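Local coordinates for APL1 (Anopheles gambiae, PDB 3O6N), which probably pairs with the leucine-rich repeat protein LRIM1 in a complex that regulates complement-like immunity in the mosquito, at residues Ala62-Leu65 against Asp66-Gln70; Phe37-Asp41 against Ile42-Asn46. All coordinates share one frame; numbering follows the deposited sequence.

In the fold
Both contacts are local, lie near the N-terminal end of the leucine-rich repeat solenoid on the same side of the chain's centre, and have centres about 9 Å apart. Contact 1 is the more buried: backbone bonds run along the short helix 63-67, with Leu64, Leu65 and Phe68 turned into the packed interior. Contact 2, the loop between strands 36-37 and 49-53, has four exposed residues and is held chiefly by the polar side chains of Asp41, Thr43 and Asn45. The two meet directly: the Asn45 amide reaches the carbonyl of Ser67, and Ile42 packs on the same serine, so the loop rests against the end of the helix.

Contact 1. Residues Ala62-Leu65 against Asp66-Gln70; sequences AALL and DSFRQ
Ala62-Leu65 and Asp66-Gln70 meet within a single short helical turn, 63-67, and the loop that follows it, between strands 59-60 and 73-75; backbone carbonyls of the first segment receive N-H groups of the second. Asp66 N bonds to Ala62 O at 3.0 Å, with the C=O pointing almost straight at the donor. Further on, Phe68 N reaches Leu64 O at 2.9 Å, a bond lying in the carbonyl plane. Between them Ser67 N divides itself weakly, 3.3 Å from both Ala63 O and Leu64 O, as the helix tightens before it ends. Phe68 is the first residue to leave helical angles (psi 96°). Its ring brings an edge to the Leu64 carbonyl, with CD2 3.5 Å from Leu64 O, and the ring also packs edge-to-face with Phe23. In this leucine-rich repeat solenoid Leu64, Leu65 and Phe68 are the buried apolar residues of the turn; Leu65 also touches Phe89. On the more open side, Arg69 holds an extended chain from CG to NE, which carries the guanidinium back along the helix end. Arg69 NE then donates to Asp66 O at 2.9 Å, approaching from above the carbonyl plane, 37° out of it, while Arg69 CG lies 3.4 Å from Leu65 O. The same guanidinium makes a cation-pi contact with Tyr91, whose side chain Asp66 also touches.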
# COMPACT_ATOMS: atom_id res chain seq x y z
N ALA A 62 7.68 -31.21 14.33
CA ALA A 62 7.80 -30.80 15.72
C ALA A 62 9.23 -30.97 16.23
O ALA A 62 9.64 -30.31 17.19
CB ALA A 62 6.83 -31.59 16.59
N ALA A 63 9.98 -31.85 15.58
CA ALA A 63 11.33 -32.18 16.01
C ALA A 63 12.26 -30.98 16.08
O ALA A 63 13.19 -30.94 16.89
CB ALA A 63 11.93 -33.27 15.12
N LEU A 64 12.02 -29.98 15.22
CA LEU A 64 12.90 -28.82 15.16
C LEU A 64 12.91 -28.04 16.47
O LEU A 64 13.95 -27.90 17.10
CB LEU A 64 12.50 -27.89 14.00
CG LEU A 64 13.25 -26.56 13.94
CD1 LEU A 64 14.75 -26.78 13.82
CD2 LEU A 64 12.73 -25.72 12.78
N LEU A 65 11.74 -27.55 16.87
CA LEU A 65 11.63 -26.75 18.09
C LEU A 65 11.54 -27.61 19.36
O LEU A 65 11.64 -27.10 20.47
CB LEU A 65 10.46 -25.78 18.00
CG LEU A 65 10.63 -24.71 16.92
CD1 LEU A 65 9.37 -23.87 16.76
CD2 LEU A 65 11.84 -23.84 17.21
N ASP A 66 11.33 -28.91 19.18
CA ASP A 66 11.41 -29.83 20.32
C ASP A 66 12.86 -29.93 20.78
O ASP A 66 13.13 -30.17 21.96
CB ASP A 66 10.87 -31.21 19.95
CG ASP A 66 9.36 -31.28 20.00
OD1 ASP A 66 8.71 -30.21 20.11
OD2 ASP A 66 8.81 -32.40 19.93
N SER A 67 13.79 -29.73 19.85
CA SER A 67 15.22 -29.82 20.13
C SER A 67 15.86 -28.46 20.35
O SER A 67 16.79 -28.32 21.14
CB SER A 67 15.95 -30.55 19.00
OG SER A 67 15.51 -31.90 18.90
N PHE A 68 15.37 -27.45 19.64
CA PHE A 68 15.86 -26.09 19.80
C PHE A 68 14.81 -25.24 20.52
O PHE A 68 13.89 -24.72 19.90
CB PHE A 68 16.19 -25.48 18.44
CG PHE A 68 17.43 -26.07 17.81
CD1 PHE A 68 18.59 -25.32 17.71
CD2 PHE A 68 17.44 -27.37 17.34
CE1 PHE A 68 19.74 -25.85 17.14
CE2 PHE A 68 18.58 -27.91 16.77
CZ PHE A 68 19.73 -27.15 16.67
N ARG A 69 14.97 -25.12 21.84
CA ARG A 69 13.94 -24.50 22.67
C ARG A 69 14.29 -23.09 23.15
O ARG A 69 13.62 -22.55 24.04
CB ARG A 69 13.63 -25.39 23.88
CG ARG A 69 13.19 -26.80 23.50
CD ARG A 69 12.68 -27.55 24.71
NE ARG A 69 12.26 -28.91 24.38
CZ ARG A 69 11.89 -29.82 25.28
NH1 ARG A 69 11.87 -29.50 26.57
NH2 ARG A 69 11.53 -31.03 24.89
N GLN A 70 15.32 -22.50 22.57
CA GLN A 70 15.72 -21.14 22.95
C GLN A 70 15.77 -20.22 21.74
O GLN A 70 16.44 -19.18 21.77
CB GLN A 70 17.07 -21.17 23.67
CG GLN A 70 17.06 -22.02 24.94
CD GLN A 70 18.45 -22.29 25.47
OE1 GLN A 70 19.29 -21.39 25.54
NE2 GLN A 70 18.70 -23.53 25.86

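Contact 2. Residues Phe37-Asp41 against Ile42-Asn46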
# COMPACT_ATOMS: atom_id res chain seq x y z
N PHE A 37 17.21 -33.04 14.64
CA PHE A 37 17.84 -31.72 14.56
C PHE A 37 18.78 -31.51 15.74
O PHE A 37 18.44 -31.87 16.87
CB PHE A 37 16.78 -30.61 14.55
CG PHE A 37 16.01 -30.52 13.26
CD1 PHE A 37 16.53 -29.82 12.18
CD2 PHE A 37 14.78 -31.13 13.13
CE1 PHE A 37 15.83 -29.74 10.99
CE2 PHE A 37 14.07 -31.04 11.94
CZ PHE A 37 14.60 -30.35 10.87
N GLY A 38 19.94 -30.93 15.48
CA GLY A 38 20.89 -30.61 16.53
C GLY A 38 21.40 -31.81 17.30
O GLY A 38 21.41 -32.93 16.79
N PHE A 39 21.82 -31.58 18.54
CA PHE A 39 22.28 -32.64 19.42
C PHE A 39 21.14 -33.26 20.21
O PHE A 39 20.15 -32.58 20.52
CB PHE A 39 23.34 -32.11 20.39
CG PHE A 39 24.62 -31.71 19.72
CD1 PHE A 39 25.62 -32.65 19.49
CD2 PHE A 39 24.84 -30.40 19.34
CE1 PHE A 39 26.80 -32.28 18.88
CE2 PHE A 39 26.02 -30.03 18.72
CZ PHE A 39 27.01 -30.97 18.49
N GLU A 40 21.27 -34.53 20.54
CA GLU A 40 20.27 -35.21 21.35
C GLU A 40 20.08 -34.49 22.68
O GLU A 40 18.96 -34.35 23.17
CB GLU A 40 20.66 -36.67 21.60
CG GLU A 40 19.69 -37.42 22.48
CD GLU A 40 20.03 -38.89 22.59
OE1 GLU A 40 20.40 -39.49 21.56
OE2 GLU A 40 19.93 -39.45 23.70
N ASP A 41 21.18 -34.02 23.26
CA ASP A 41 21.13 -33.22 24.47
C ASP A 41 20.60 -31.82 24.15
O ASP A 41 21.31 -31.00 23.59
CB ASP A 41 22.51 -33.14 25.12
CG ASP A 41 22.55 -32.20 26.32
OD1 ASP A 41 21.47 -31.75 26.77
OD2 ASP A 41 23.66 -31.92 26.82
N ILE A 42 19.34 -31.58 24.53
CA ILE A 42 18.65 -30.32 24.22
C ILE A 42 19.43 -29.08 24.64
O ILE A 42 19.42 -28.06 23.94
CB ILE A 42 17.27 -30.28 24.90
CG1 ILE A 42 16.40 -31.44 24.41
CG2 ILE A 42 16.58 -28.95 24.63
CD1 ILE A 42 16.30 -31.52 22.91
N THR A 43 20.11 -29.17 25.78
CA THR A 43 20.81 -28.02 26.34
C THR A 43 21.94 -27.51 25.45
O THR A 43 22.39 -26.37 25.60
CB THR A 43 21.37 -28.33 27.74
OG1 THR A 43 22.41 -29.31 27.64
CG2 THR A 43 20.27 -28.85 28.65
N LEU A 44 22.39 -28.34 24.52
CA LEU A 44 23.46 -27.95 23.60
C LEU A 44 22.93 -27.14 22.42
O LEU A 44 23.69 -26.45 21.74
CB LEU A 44 24.23 -29.18 23.10
CG LEU A 44 24.91 -30.01 24.19
CD1 LEU A 44 25.65 -31.20 23.59
CD2 LEU A 44 25.86 -29.14 25.00
N ASN A 45 21.63 -27.23 22.17
CA ASN A 45 20.99 -26.47 21.10
C ASN A 45 20.48 -25.14 21.63
O ASN A 45 19.28 -24.89 21.69
CB ASN A 45 19.83 -27.28 20.50
CG ASN A 45 20.24 -28.70 20.15
OD1 ASN A 45 21.30 -28.94 19.58
ND2 ASN A 45 19.39 -29.66 20.51
N ASN A 46 21.41 -24.28 22.03
CA ASN A 46 21.07 -23.03 22.68
C ASN A 46 21.06 -21.85 21.71
O ASN A 46 21.00 -20.70 22.13
CB ASN A 46 22.05 -22.75 23.82
CG ASN A 46 23.46 -22.52 23.33
OD1 ASN A 46 23.81 -22.89 22.20
ND2 ASN A 46 24.29 -21.91 24.17
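An Asp-capped 3-10 turn, closed off by an asparagine amide, shapes the loop from Gly38 to Asn45, which follows strand 36-37 at the N-terminal end of the leucine-rich repeat solenoid. Asp41 OD1 takes two donors from Thr43, the backbone N at 3.1 Å and OG1 at 2.8 Å, and both come from the same face of the carboxylate. The N-H arrives steeply, 55° out of the plane, whereas the hydroxyl comes in on the syn side. Asp41 reaches forward because its CG is anti to the backbone N (chi1 174°), and Thr43 turns OG1 in between its own N and carbonyl carbon to meet it. Asp41 O meanwhile accepts Leu44 N at 3.0 Å, closing the turn at backbone level. Leu44 lies across the aspartate at about a right angle, CG 3.5 Å from Asp41 OD2, and its CB contacts Phe39 CD2 at 4.0 Å.

The other hold is made by Asn45. Its OD1 accepts Phe39 N at 2.9 Å and its ND2 gives a hydrogen to Phe39 O at 3.0 Å, both nearly straight and both on lone pairs in the carbonyl planes. ND2 also bonds Ser67 O of helix 63-67, a third bond to this amide. The two bonds to Phe39 fix the amide's rotation, and its plane ends only 17° from that of the Phe39 ring, whose edge faces OD1. Lys11 adds a cation-pi contact to this ring. Asn45 is the centre of an inverse gamma turn, where the chain turns as the 3-10 segment ends. An Asx turn N-capping a 3-10 segment, with an asparagine amide pairing with the N-H and C=O of one residue, is the motif seen in this loop.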